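PDB 1NFG: D-hydantoinase from Ralstonia pickettii, which probably catalyses the stereospecific, zinc-dependent hydrolysis of the cyclic amide bond of D-hydantoin derivatives. Local coordinates for residues N7-T12 with I16-L21; H59-S64 with A70-T75; E246-K251 with N304-T309; T261-L266 with S413-H418; V423-L428 with V435-Y440. One frame throughout, in Å; residues are numbered along the deposited sequence.

Interaction 1 (N7-T12 with I16-L21); sequences NGTIVT and ISRADL
Ile10 sets CG1 anti to its carbonyl carbon (chi1 -59°) and then runs on fully extended, which carries CD1 across to the facing strand, 3.9 Å from Leu21 CG. The two strands form an antiparallel beta hairpin near the N-terminus, the kind of element that builds the small beta-sandwich domain beside the barrel in hydantoinases. Its centre is one hydrogen-bonded pair: Ile10 N donates to Ser17 O at 2.9 Å, and Ser17 N returns a straighter bond to Ile10 O at 3.1 Å. On the face of Ile10, Val384 of a second subunit packs against Ser17 and Ala19, whose small size suits its close approach. Ile31 of the neighbouring strand covers Ala19 together with Ile10 and Leu21, whose branched aliphatic groups suit this setting. On the other face Thr9 points CG2 anti to its backbone N, where it meets Ile16 CG2 at 3.8 Å; beta-branched residues fill such a strand surface well. Arg18, an exposed residue, crosses Thr9 obliquely. Near residue 7 the chain turns a corner and the strands part. Asp20 OD1 probably accepts from Asn7 N there, although its position is less certain, and Asn7 ND2 binds Asp43. A water links Gly8 and Ala19, accepting from Gly8 N at 2.6 Å and donating to Ala19 O at 2.7 Å.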
# COMPACT_ATOMS: atom_id res chain seq x y z
N ASN A 7 7.30 4.09 -50.00
CA ASN A 7 8.19 5.07 -49.37
C ASN A 7 7.82 5.47 -47.95
O ASN A 7 8.31 6.49 -47.45
CB ASN A 7 8.27 6.36 -50.21
CG ASN A 7 8.60 6.09 -51.66
OD1 ASN A 7 9.32 5.14 -51.98
ND2 ASN A 7 8.09 6.94 -52.54
N GLY A 8 6.97 4.68 -47.31
CA GLY A 8 6.58 5.02 -45.96
C GLY A 8 7.23 4.12 -44.94
O GLY A 8 7.84 3.09 -45.28
N THR A 9 7.12 4.50 -43.67
CA THR A 9 7.67 3.72 -42.59
C THR A 9 6.51 3.08 -41.84
O THR A 9 5.75 3.77 -41.16
CB THR A 9 8.48 4.60 -41.62
OG1 THR A 9 9.52 5.27 -42.34
CG2 THR A 9 9.11 3.75 -40.52
N ILE A 10 6.36 1.78 -42.00
CA ILE A 10 5.29 1.04 -41.34
C ILE A 10 5.59 0.93 -39.85
O ILE A 10 6.57 0.30 -39.44
CB ILE A 10 5.14 -0.37 -41.93
CG1 ILE A 10 4.84 -0.28 -43.43
CG2 ILE A 10 4.05 -1.14 -41.18
CD1 ILE A 10 4.82 -1.63 -44.14
N VAL A 11 4.73 1.53 -39.05
CA VAL A 11 4.89 1.50 -37.61
C VAL A 11 3.74 0.76 -36.93
O VAL A 11 2.63 1.27 -36.83
CB VAL A 11 4.96 2.93 -37.03
CG1 VAL A 11 5.20 2.87 -35.53
CG2 VAL A 11 6.06 3.72 -37.71
N THR A 12 4.01 -0.47 -36.50
CA THR A 12 3.01 -1.25 -35.79
C THR A 12 3.45 -1.21 -34.33
O THR A 12 4.46 -0.59 -34.02
CB THR A 12 2.95 -2.71 -36.27
OG1 THR A 12 4.21 -3.35 -36.05
CG2 THR A 12 2.60 -2.76 -37.74
N ILE A 16 8.98 -1.59 -36.81
CA ILE A 16 9.23 -0.32 -37.48
C ILE A 16 10.05 -0.69 -38.69
O ILE A 16 11.21 -1.06 -38.56
CB ILE A 16 10.07 0.64 -36.64
CG1 ILE A 16 9.37 0.94 -35.32
CG2 ILE A 16 10.28 1.93 -37.40
CD1 ILE A 16 10.11 1.94 -34.47
N SER A 17 9.45 -0.61 -39.88
CA SER A 17 10.20 -0.96 -41.08
C SER A 17 9.83 -0.13 -42.29
O SER A 17 8.66 0.14 -42.54
CB SER A 17 10.01 -2.45 -41.39
OG SER A 17 8.65 -2.81 -41.45
N ARG A 18 10.85 0.29 -43.03
CA ARG A 18 10.61 1.05 -44.25
C ARG A 18 10.38 0.01 -45.32
O ARG A 18 11.29 -0.71 -45.72
CB ARG A 18 11.80 1.93 -44.62
CG ARG A 18 11.86 3.22 -43.83
CD ARG A 18 12.54 4.32 -44.62
NE ARG A 18 12.55 5.59 -43.90
CZ ARG A 18 12.96 6.74 -44.42
NH1 ARG A 18 13.39 6.79 -45.68
NH2 ARG A 18 12.94 7.86 -43.69
N ALA A 19 9.13 -0.08 -45.76
CA ALA A 19 8.75 -1.04 -46.78
C ALA A 19 7.49 -0.53 -47.45
O ALA A 19 6.87 0.43 -46.99
CB ALA A 19 8.50 -2.41 -46.15
N ASP A 20 7.13 -1.17 -48.56
CA ASP A 20 5.95 -0.80 -49.30
C ASP A 20 4.84 -1.80 -49.03
O ASP A 20 5.11 -2.97 -48.72
CB ASP A 20 6.26 -0.73 -50.79
CG ASP A 20 7.32 0.32 -51.11
OD1 ASP A 20 7.32 1.39 -50.47
OD2 ASP A 20 8.13 0.06 -52.02
N LEU A 21 3.60 -1.33 -49.15
CA LEU A 21 2.42 -2.15 -48.90
C LEU A 21 1.62 -2.46 -50.15
O LEU A 21 1.54 -1.65 -51.08
CB LEU A 21 1.47 -1.43 -47.93
CG LEU A 21 1.71 -1.50 -46.43
CD1 LEU A 21 0.71 -0.60 -45.74
CD2 LEU A 21 1.57 -2.93 -45.94
O HOH W 1 5.32 2.65 -47.37

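Interaction 2 (H59-S64 with A70-T75); sequences HVETVS and ADTFAT. With ZN (zinc ion), chain E.
The capping box that starts helix 73-82, built by Thr72 and Thr75, is met from the loop 59-64 by Glu61. Extended beyond CG (chi2 176°), Glu61 reaches Phe73 N with OE2, which accepts at 2.8 Å, nearly straight (162°) but from above the carboxylate plane. A negative carboxylate suits a helix N-terminus, where the helix dipole would favour it. Thr72 N donates to Thr75 OG1 at 2.6 Å, and Thr75 N in return to Thr72 OG1 at 3.2 Å; threonine serves because a short hydroxyl side chain can turn back to the backbone. The loop 59-64 follows the first barrel strand of the amidohydrolase fold and carries the second histidine of its His-X-His signature. His59 NE2 binds zinc at 2.3 Å, together with His57, Asp313 and the carboxylated Lys148. Next to it, Val60 lays CG1 over one face of the Phe73 ring, a CH-pi contact 4.2 Å from the centroid, though CG1 is doubtfully placed because it crowds Phe73 CA. Met110 of helix 100-111 packs on both Glu61 and Phe73. Asp71 CB comes within 3.7 Å of Val60 O, and Asn408 ND2, His314 NE2 and Ala409 N bind its carboxylate.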
# COMPACT_ATOMS: atom_id res chain seq x y z
N HIS A 59 -19.98 7.75 -27.77
CA HIS A 59 -21.41 7.96 -27.60
C HIS A 59 -21.75 8.87 -28.78
O HIS A 59 -22.18 10.01 -28.62
CB HIS A 59 -21.70 8.66 -26.28
CG HIS A 59 -21.24 7.88 -25.08
ND1 HIS A 59 -21.71 6.61 -24.80
CD2 HIS A 59 -20.35 8.18 -24.10
CE1 HIS A 59 -21.13 6.17 -23.69
NE2 HIS A 59 -20.30 7.10 -23.25
N VAL A 60 -21.51 8.32 -29.96
CA VAL A 60 -21.72 8.99 -31.24
C VAL A 60 -23.08 9.68 -31.42
O VAL A 60 -23.14 10.82 -31.89
CB VAL A 60 -21.48 7.98 -32.37
CG1 VAL A 60 -21.86 8.56 -33.68
CG2 VAL A 60 -20.01 7.58 -32.39
N GLU A 61 -24.16 9.00 -31.05
CA GLU A 61 -25.51 9.54 -31.17
C GLU A 61 -26.27 9.23 -29.88
O GLU A 61 -26.48 8.07 -29.53
CB GLU A 61 -26.24 8.92 -32.36
CG GLU A 61 -27.15 9.87 -33.09
CD GLU A 61 -27.78 9.23 -34.31
OE1 GLU A 61 -28.76 8.48 -34.14
OE2 GLU A 61 -27.29 9.47 -35.43
N THR A 62 -26.71 10.27 -29.19
CA THR A 62 -27.40 10.10 -27.92
C THR A 62 -28.58 11.03 -27.71
O THR A 62 -28.68 12.08 -28.33
CB THR A 62 -26.39 10.28 -26.76
OG1 THR A 62 -25.73 9.04 -26.51
CG2 THR A 62 -27.08 10.76 -25.49
N VAL A 63 -29.48 10.61 -26.82
CA VAL A 63 -30.66 11.39 -26.45
C VAL A 63 -30.72 11.46 -24.92
O VAL A 63 -31.03 10.47 -24.25
CB VAL A 63 -31.97 10.76 -26.99
CG1 VAL A 63 -33.17 11.57 -26.52
CG2 VAL A 63 -31.94 10.69 -28.50
N SER A 64 -30.39 12.63 -24.36
CA SER A 64 -30.39 12.83 -22.91
C SER A 64 -31.42 13.87 -22.47
O SER A 64 -31.32 15.05 -22.79
CB SER A 64 -29.01 13.26 -22.41
OG SER A 64 -29.06 13.65 -21.04
N ALA A 70 -25.68 16.80 -30.52
CA ALA A 70 -25.35 17.54 -31.73
C ALA A 70 -24.86 16.61 -32.84
O ALA A 70 -25.23 16.78 -34.00
CB ALA A 70 -24.30 18.59 -31.42
N ASP A 71 -24.03 15.64 -32.49
CA ASP A 71 -23.51 14.70 -33.47
C ASP A 71 -24.43 13.52 -33.66
O ASP A 71 -25.19 13.16 -32.77
CB ASP A 71 -22.13 14.16 -33.06
CG ASP A 71 -20.99 14.99 -33.59
OD1 ASP A 71 -21.13 15.58 -34.68
OD2 ASP A 71 -19.93 15.03 -32.93
N THR A 72 -24.35 12.93 -34.85
CA THR A 72 -25.13 11.75 -35.19
C THR A 72 -24.10 10.70 -35.57
O THR A 72 -22.91 11.00 -35.63
CB THR A 72 -26.05 12.00 -36.41
OG1 THR A 72 -25.25 12.38 -37.54
CG2 THR A 72 -27.06 13.09 -36.11
N PHE A 73 -24.55 9.48 -35.82
CA PHE A 73 -23.63 8.43 -36.21
C PHE A 73 -22.85 8.84 -37.46
O PHE A 73 -21.70 8.44 -37.64
CB PHE A 73 -24.41 7.15 -36.46
CG PHE A 73 -23.86 5.96 -35.74
CD1 PHE A 73 -22.72 5.31 -36.21
CD2 PHE A 73 -24.48 5.48 -34.59
CE1 PHE A 73 -22.22 4.19 -35.54
CE2 PHE A 73 -23.99 4.37 -33.92
CZ PHE A 73 -22.85 3.72 -34.39
N ALA A 74 -23.47 9.65 -38.31
CA ALA A 74 -22.84 10.11 -39.55
C ALA A 74 -21.82 11.22 -39.34
O ALA A 74 -20.71 11.14 -39.85
CB ALA A 74 -23.90 10.56 -40.53
N THR A 75 -22.21 12.27 -38.62
CA THR A 75 -21.30 13.39 -38.37
C THR A 75 -20.09 13.00 -37.53
O THR A 75 -19.00 13.53 -37.73
CB THR A 75 -22.01 14.55 -37.65
OG1 THR A 75 -22.65 14.05 -36.46
CG2 THR A 75 -23.04 15.20 -38.55
ZN ZN E . -18.96 7.12 -21.35

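Interaction 3 (E246-K251 with N304-T309); sequences EVMRAK and NGVFET
Apolar contact comes from Met248 and Val306, which reach toward each other tip to tip. Met248 CE settles between the two methyls of Val306, 3.5 Å from CG1 and 3.6 Å from CG2. The methionine chain bends at chi2 (56°) and again at chi3 to get there; the CA atoms of Met248 and Val306 are 8.5 Å apart, a distance a long flexible side chain can span. Polar contact runs through a water. It accepts from Lys251 NZ at 3.0 Å and donates to Val306 O at 2.9 Å and to Glu308 OE2 at 2.8 Å, joining a lysine and a glutamate whose charged atoms stand 4.7 Å apart. Lys251 NZ also binds Ala257 O and Asn304 OD1 of a second subunit, and Glu308 forms a salt bridge with Arg368. In the TIM barrel helix 241-253 precedes strand 257-262, and the loop 304-309 runs from helix 292-303 into strand 310-311, the parallel neighbour of strand 257-262. Gly305 closes helix 292-303 in a Schellman motif, its positive phi (74°) easy for glycine. Elsewhere on helix 241-253, Arg249 makes a weak salt bridge to Glu246, in its guanidinium plane, and others to Glu245 and Glu246 of a third subunit.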
# COMPACT_ATOMS: atom_id res chain seq x y z
N GLU A 246 -6.68 1.57 -6.86
CA GLU A 246 -7.57 0.45 -6.58
C GLU A 246 -7.46 -0.59 -7.69
O GLU A 246 -7.49 -1.80 -7.44
CB GLU A 246 -9.02 0.93 -6.45
CG GLU A 246 -9.27 1.89 -5.29
CD GLU A 246 -9.04 1.25 -3.92
OE1 GLU A 246 -8.94 0.01 -3.85
OE2 GLU A 246 -8.98 2.00 -2.93
N VAL A 247 -7.35 -0.12 -8.93
CA VAL A 247 -7.22 -1.03 -10.07
C VAL A 247 -5.96 -1.84 -9.85
O VAL A 247 -5.94 -3.07 -9.97
CB VAL A 247 -7.10 -0.24 -11.40
CG1 VAL A 247 -6.70 -1.17 -12.53
CG2 VAL A 247 -8.42 0.45 -11.71
N MET A 248 -4.90 -1.13 -9.51
CA MET A 248 -3.62 -1.76 -9.26
C MET A 248 -3.70 -2.79 -8.13
O MET A 248 -3.18 -3.91 -8.26
CB MET A 248 -2.59 -0.68 -8.96
CG MET A 248 -1.39 -0.74 -9.87
SD MET A 248 -1.79 -0.65 -11.63
CE MET A 248 -1.18 1.03 -12.00
N ARG A 249 -4.37 -2.44 -7.03
CA ARG A 249 -4.49 -3.38 -5.92
C ARG A 249 -5.24 -4.62 -6.36
O ARG A 249 -4.88 -5.74 -6.01
CB ARG A 249 -5.20 -2.72 -4.72
CG ARG A 249 -4.48 -1.49 -4.20
CD ARG A 249 -5.24 -0.78 -3.10
NE ARG A 249 -5.07 -1.42 -1.80
CZ ARG A 249 -6.07 -1.88 -1.07
NH1 ARG A 249 -7.32 -1.77 -1.50
NH2 ARG A 249 -5.82 -2.44 0.10
N ALA A 250 -6.29 -4.42 -7.16
CA ALA A 250 -7.08 -5.53 -7.66
C ALA A 250 -6.19 -6.45 -8.51
O ALA A 250 -6.19 -7.67 -8.33
CB ALA A 250 -8.24 -5.01 -8.49
N LYS A 251 -5.42 -5.85 -9.43
CA LYS A 251 -4.53 -6.64 -10.29
C LYS A 251 -3.57 -7.50 -9.47
O LYS A 251 -3.33 -8.65 -9.82
CB LYS A 251 -3.73 -5.74 -11.23
CG LYS A 251 -4.51 -5.16 -12.39
CD LYS A 251 -3.65 -4.18 -13.19
CE LYS A 251 -4.38 -3.60 -14.41
NZ LYS A 251 -4.69 -4.61 -15.46
N ASN A 304 4.11 2.38 -18.49
CA ASN A 304 4.37 1.10 -17.85
C ASN A 304 3.44 -0.00 -18.35
O ASN A 304 3.51 -1.14 -17.88
CB ASN A 304 4.27 1.25 -16.34
CG ASN A 304 5.51 1.88 -15.74
OD1 ASN A 304 6.60 1.30 -15.78
ND2 ASN A 304 5.36 3.08 -15.17
N GLY A 305 2.57 0.35 -19.30
CA GLY A 305 1.66 -0.62 -19.87
C GLY A 305 0.48 -1.06 -19.02
O GLY A 305 -0.05 -2.16 -19.20
N VAL A 306 0.06 -0.21 -18.10
CA VAL A 306 -1.05 -0.53 -17.22
C VAL A 306 -2.40 -0.57 -17.94
O VAL A 306 -3.14 -1.54 -17.83
CB VAL A 306 -1.12 0.47 -16.06
CG1 VAL A 306 -2.33 0.20 -15.19
CG2 VAL A 306 0.15 0.39 -15.24
N PHE A 307 -2.72 0.50 -18.67
CA PHE A 307 -3.99 0.62 -19.38
C PHE A 307 -4.09 -0.12 -20.71
O PHE A 307 -3.10 -0.32 -21.40
CB PHE A 307 -4.31 2.10 -19.62
CG PHE A 307 -4.53 2.88 -18.35
CD1 PHE A 307 -5.47 2.46 -17.41
CD2 PHE A 307 -3.82 4.05 -18.11
CE1 PHE A 307 -5.70 3.19 -16.25
CE2 PHE A 307 -4.04 4.80 -16.95
CZ PHE A 307 -4.98 4.37 -16.02
N GLU A 308 -5.31 -0.50 -21.06
CA GLU A 308 -5.56 -1.22 -22.31
C GLU A 308 -5.66 -0.27 -23.49
O GLU A 308 -5.49 -0.68 -24.64
CB GLU A 308 -6.85 -2.02 -22.20
CG GLU A 308 -6.86 -2.99 -21.06
CD GLU A 308 -5.72 -3.96 -21.14
OE1 GLU A 308 -5.50 -4.52 -22.23
OE2 GLU A 308 -5.04 -4.17 -20.11
N THR A 309 -5.93 1.01 -23.23
CA THR A 309 -6.07 1.96 -24.32
C THR A 309 -6.36 3.35 -23.79
O THR A 309 -6.52 3.55 -22.60
CB THR A 309 -7.27 1.57 -25.23
OG1 THR A 309 -7.37 2.48 -26.33
CG2 THR A 309 -8.57 1.62 -24.45
O HOH W 2 -5.69 -2.96 -17.70

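Interaction 4 (T261-L266 with S413-H418); sequences TCTHYL and SSYEGH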
# COMPACT_ATOMS: atom_id res chain seq x y z
N THR A 261 -8.11 4.96 -19.98
CA THR A 261 -8.20 6.38 -19.64
C THR A 261 -8.70 7.05 -20.91
O THR A 261 -8.87 6.39 -21.94
CB THR A 261 -6.87 7.04 -19.28
OG1 THR A 261 -6.04 6.11 -18.60
CG2 THR A 261 -7.12 8.23 -18.36
N CYS A 262 -8.92 8.36 -20.83
CA CYS A 262 -9.41 9.07 -21.98
C CYS A 262 -8.61 10.35 -22.17
O CYS A 262 -8.26 11.03 -21.21
CB CYS A 262 -10.91 9.36 -21.81
SG CYS A 262 -11.92 7.85 -21.53
N THR A 263 -8.32 10.64 -23.43
CA THR A 263 -7.55 11.80 -23.82
C THR A 263 -7.59 12.98 -22.87
O THR A 263 -6.55 13.42 -22.37
CB THR A 263 -8.00 12.27 -25.20
OG1 THR A 263 -8.18 11.12 -26.05
CG2 THR A 263 -6.96 13.21 -25.81
N HIS A 264 -8.79 13.51 -22.61
CA HIS A 264 -8.92 14.69 -21.75
C HIS A 264 -8.40 14.54 -20.32
O HIS A 264 -8.10 15.54 -19.66
CB HIS A 264 -10.37 15.21 -21.75
CG HIS A 264 -11.40 14.15 -21.51
ND1 HIS A 264 -11.59 13.09 -22.38
CD2 HIS A 264 -12.28 13.97 -20.50
CE1 HIS A 264 -12.54 12.31 -21.91
NE2 HIS A 264 -12.98 12.82 -20.77
N TYR A 265 -8.29 13.31 -19.84
CA TYR A 265 -7.78 13.09 -18.50
C TYR A 265 -6.26 13.18 -18.45
O TYR A 265 -5.65 13.02 -17.39
CB TYR A 265 -8.26 11.74 -17.97
CG TYR A 265 -9.76 11.72 -17.78
CD1 TYR A 265 -10.38 12.61 -16.90
CD2 TYR A 265 -10.56 10.83 -18.49
CE1 TYR A 265 -11.76 12.63 -16.74
CE2 TYR A 265 -11.95 10.83 -18.33
CZ TYR A 265 -12.54 11.73 -17.46
OH TYR A 265 -13.91 11.73 -17.30
N LEU A 266 -5.65 13.43 -19.61
CA LEU A 266 -4.20 13.57 -19.71
C LEU A 266 -3.86 15.03 -20.01
O LEU A 266 -2.69 15.40 -20.10
CB LEU A 266 -3.65 12.71 -20.85
CG LEU A 266 -3.89 11.20 -20.85
CD1 LEU A 266 -3.39 10.63 -22.16
CD2 LEU A 266 -3.17 10.55 -19.68
N SER A 413 -14.33 22.70 -29.43
CA SER A 413 -13.41 21.58 -29.26
C SER A 413 -12.83 21.62 -27.85
O SER A 413 -12.58 22.70 -27.30
CB SER A 413 -12.26 21.67 -30.27
OG SER A 413 -11.30 20.66 -30.00
N SER A 414 -12.63 20.44 -27.26
CA SER A 414 -12.09 20.35 -25.91
C SER A 414 -10.61 20.73 -25.92
O SER A 414 -10.02 21.03 -24.88
CB SER A 414 -12.24 18.93 -25.38
OG SER A 414 -13.59 18.50 -25.46
N TYR A 415 -10.03 20.71 -27.12
CA TYR A 415 -8.62 21.02 -27.29
C TYR A 415 -8.40 22.25 -28.14
O TYR A 415 -7.39 22.38 -28.84
CB TYR A 415 -7.93 19.80 -27.91
CG TYR A 415 -8.27 18.54 -27.15
CD1 TYR A 415 -7.66 18.26 -25.92
CD2 TYR A 415 -9.27 17.68 -27.60
CE1 TYR A 415 -8.05 17.15 -25.16
CE2 TYR A 415 -9.67 16.57 -26.85
CZ TYR A 415 -9.05 16.31 -25.63
OH TYR A 415 -9.43 15.22 -24.89
N GLU A 416 -9.35 23.18 -28.08
CA GLU A 416 -9.26 24.41 -28.84
C GLU A 416 -8.00 25.15 -28.42
O GLU A 416 -7.77 25.39 -27.23
CB GLU A 416 -10.49 25.28 -28.58
CG GLU A 416 -10.51 26.60 -29.34
CD GLU A 416 -10.63 26.41 -30.84
OE1 GLU A 416 -11.54 25.66 -31.27
OE2 GLU A 416 -9.84 27.03 -31.58
N GLY A 417 -7.17 25.51 -29.39
CA GLY A 417 -5.95 26.24 -29.10
C GLY A 417 -4.68 25.43 -28.96
O GLY A 417 -3.60 25.99 -29.00
N HIS A 418 -4.79 24.11 -28.78
CA HIS A 418 -3.60 23.29 -28.63
C HIS A 418 -2.77 23.18 -29.90
O HIS A 418 -3.29 22.90 -30.98
CB HIS A 418 -3.95 21.87 -28.15
CG HIS A 418 -4.43 21.81 -26.73
ND1 HIS A 418 -3.87 20.95 -25.80
CD2 HIS A 418 -5.42 22.46 -26.09
CE1 HIS A 418 -4.51 21.08 -24.65
NE2 HIS A 418 -5.46 21.99 -24.80
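Thr263 meets the phenol end of Tyr415 with its methyl branch. With OG1 beside the backbone N (chi1 -43°), CG2 lies anti to that N and comes obliquely to the ring, 3.7 Å from Tyr415 CZ, while Met346 of helix 343-352 packs on both residues. A beta-branched threonine offers such a methyl close to the backbone. His264 follows, and Tyr415 OH sits against its backbone: OH is 2.9 Å from His264 N, but the angle is too poor for a hydrogen bond. The same oxygen lies near the plane of the imidazole at its edge, beside His264 CB. With chi1 at 49°, CG stands between the backbone N and the carbonyl carbon, and the imidazole leads away from Tyr415 toward Phe285, which it meets edge-to-face. Tyr265 takes His264 CD2 over the centre of its ring, 3.7 Å above the plane. Leu266 N donates to Thr263 O at 2.9 Å, rounding off the short 3-10 turn. Across the contact, Tyr415 belongs to two overlapping beta turns. Ser413 OG accepts from Tyr415 N at 3.1 Å, an ST turn, and Gly417 fills the third position of a type II turn, where positive phi (96°) favours glycine. The His264 side chain lies about 4 Å from that of the zinc ligand Asp313, so this loop at the C-terminal end of strand 257-262 borders the metal site, as in other TIM-barrel amidohydrolases.

Interaction 5 (V423-L428 with V435-Y440); sequences VPKTVL and VDEGSY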
# COMPACT_ATOMS: atom_id res chain seq x y z
N VAL A 423 0.17 15.07 -37.68
CA VAL A 423 -1.22 15.09 -38.11
C VAL A 423 -1.60 13.96 -39.07
O VAL A 423 -0.78 13.53 -39.89
CB VAL A 423 -1.52 16.44 -38.78
CG1 VAL A 423 -2.91 16.45 -39.38
CG2 VAL A 423 -1.36 17.56 -37.78
N PRO A 424 -2.85 13.46 -38.98
CA PRO A 424 -3.31 12.39 -39.87
C PRO A 424 -3.50 13.05 -41.23
O PRO A 424 -4.09 14.14 -41.32
CB PRO A 424 -4.66 11.98 -39.27
CG PRO A 424 -4.61 12.49 -37.86
CD PRO A 424 -3.88 13.79 -37.98
N LYS A 425 -3.02 12.42 -42.30
CA LYS A 425 -3.16 13.02 -43.63
C LYS A 425 -4.16 12.34 -44.55
O LYS A 425 -5.07 13.00 -45.06
CB LYS A 425 -1.79 13.12 -44.30
CG LYS A 425 -1.00 14.32 -43.81
CD LYS A 425 -1.84 15.57 -43.96
CE LYS A 425 -1.08 16.82 -43.62
NZ LYS A 425 -1.95 18.02 -43.79
N THR A 426 -4.00 11.05 -44.77
CA THR A 426 -4.94 10.34 -45.61
C THR A 426 -5.27 9.04 -44.90
O THR A 426 -4.38 8.41 -44.30
CB THR A 426 -4.39 10.09 -47.04
OG1 THR A 426 -3.54 8.94 -47.05
CG2 THR A 426 -3.60 11.28 -47.52
N VAL A 427 -6.54 8.65 -44.94
CA VAL A 427 -7.02 7.45 -44.27
C VAL A 427 -7.69 6.44 -45.19
O VAL A 427 -8.43 6.82 -46.10
CB VAL A 427 -8.03 7.84 -43.17
CG1 VAL A 427 -8.43 6.60 -42.36
CG2 VAL A 427 -7.42 8.89 -42.26
N LEU A 428 -7.43 5.16 -44.94
CA LEU A 428 -8.02 4.08 -45.72
C LEU A 428 -8.83 3.16 -44.82
O LEU A 428 -8.39 2.78 -43.74
CB LEU A 428 -6.94 3.25 -46.43
CG LEU A 428 -6.24 3.87 -47.64
CD1 LEU A 428 -5.31 4.98 -47.20
CD2 LEU A 428 -5.45 2.79 -48.37
N VAL A 435 -10.17 9.49 -46.62
CA VAL A 435 -9.68 10.82 -46.29
C VAL A 435 -8.44 10.96 -47.14
O VAL A 435 -7.55 10.11 -47.07
CB VAL A 435 -9.30 10.98 -44.79
CG1 VAL A 435 -8.81 12.40 -44.54
CG2 VAL A 435 -10.51 10.69 -43.91
N ASP A 436 -8.39 11.99 -47.97
CA ASP A 436 -7.25 12.21 -48.86
C ASP A 436 -6.64 13.55 -48.52
O ASP A 436 -7.31 14.59 -48.61
CB ASP A 436 -7.73 12.21 -50.32
CG ASP A 436 -6.61 11.90 -51.30
OD1 ASP A 436 -5.48 12.40 -51.13
OD2 ASP A 436 -6.87 11.16 -52.28
N GLU A 437 -5.37 13.54 -48.14
CA GLU A 437 -4.67 14.77 -47.77
C GLU A 437 -5.51 15.76 -46.97
O GLU A 437 -5.47 16.96 -47.23
CB GLU A 437 -4.11 15.46 -49.01
CG GLU A 437 -2.99 14.70 -49.70
CD GLU A 437 -1.87 14.28 -48.76
OE1 GLU A 437 -1.37 15.15 -48.00
OE2 GLU A 437 -1.50 13.09 -48.78
N GLY A 438 -6.28 15.25 -46.01
CA GLY A 438 -7.09 16.13 -45.18
C GLY A 438 -8.55 16.34 -45.55
O GLY A 438 -9.29 16.96 -44.78
N SER A 439 -8.97 15.85 -46.71
CA SER A 439 -10.35 16.03 -47.13
C SER A 439 -11.14 14.74 -47.09
O SER A 439 -10.73 13.73 -47.66
CB SER A 439 -10.42 16.61 -48.54
OG SER A 439 -9.78 17.88 -48.59
N TYR A 440 -12.29 14.77 -46.42
CA TYR A 440 -13.11 13.58 -46.36
C TYR A 440 -13.62 13.30 -47.77
O TYR A 440 -14.20 14.17 -48.41
CB TYR A 440 -14.31 13.77 -45.42
CG TYR A 440 -15.13 12.51 -45.35
CD1 TYR A 440 -14.57 11.34 -44.85
CD2 TYR A 440 -16.41 12.45 -45.87
CE1 TYR A 440 -15.26 10.14 -44.88
CE2 TYR A 440 -17.12 11.24 -45.91
CZ TYR A 440 -16.53 10.09 -45.41
OH TYR A 440 -17.19 8.88 -45.44
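Gly438 N donates to Lys425 O at 2.7 Å, lying in the carbonyl plane though the bond is bent (134° at the hydrogen). Glu437 N also comes near this oxygen, but its angle is too poor for a bond. Further along, Val427 and Val435 form an antiparallel hydrogen-bonded pair: Val427 N donates to Val435 O at 2.8 Å, and Val435 N to Val427 O at 3.2 Å. Their side chains lie side by side and point the same way, CB to CB at 3.8 Å, with Ala81 of helix 73-82 against Val435; valine is at home in an extended, buried strand. After Val435 a type I' turn from Asp436 to Ser439 joins strand 432-436 to strand 439-440 as a tight two-residue hairpin. Its two reciprocal bonds run from Ser439 N to Asp436 O at 2.8 Å and from Asp436 N to Ser439 O at 2.9 Å. Both middle residues, Glu437 and Gly438, have positive phi, that of Gly438 (96°) being a value that glycine adopts easily. The Glu437 chain folds at chi2 (-52°) and runs alongside Thr426, whose CG2 faces its carboxylate. That carboxylate forms a salt bridge with Arg47, and Lys425 NZ, 5.1 Å from Glu437 OE1, may add some favourable attraction. Asp436 OD2 forms a salt bridge with Arg40. Strands 419-429 and 432-436 thus make a beta hairpin, consistent with the beta-sandwich domain that hydantoinases build from both chain ends.

Along the chain, interactions 1 and 2 come first; interactions 3 and 4 interlock, their segments alternating, and interaction 5 closes the series. Interactions 1 and 5, hairpins from the two ends of the chain, lie with centres about 18 Å apart in the same connected beta system, so the N- and C-terminal regions together form the domain beside the barrel. Interactions 2 and 3 belong to the barrel, and interaction 4 joins a barrel-strand end to the loop before strand 419-429. Interactions 2 and 4, centres about 19 Å apart, border the zinc site. Interactions 3 and 4 touch through Phe307 and Thr261, and helix 241-253 leads into strand 257-262. Interactions 1 and 3 both reach a second subunit.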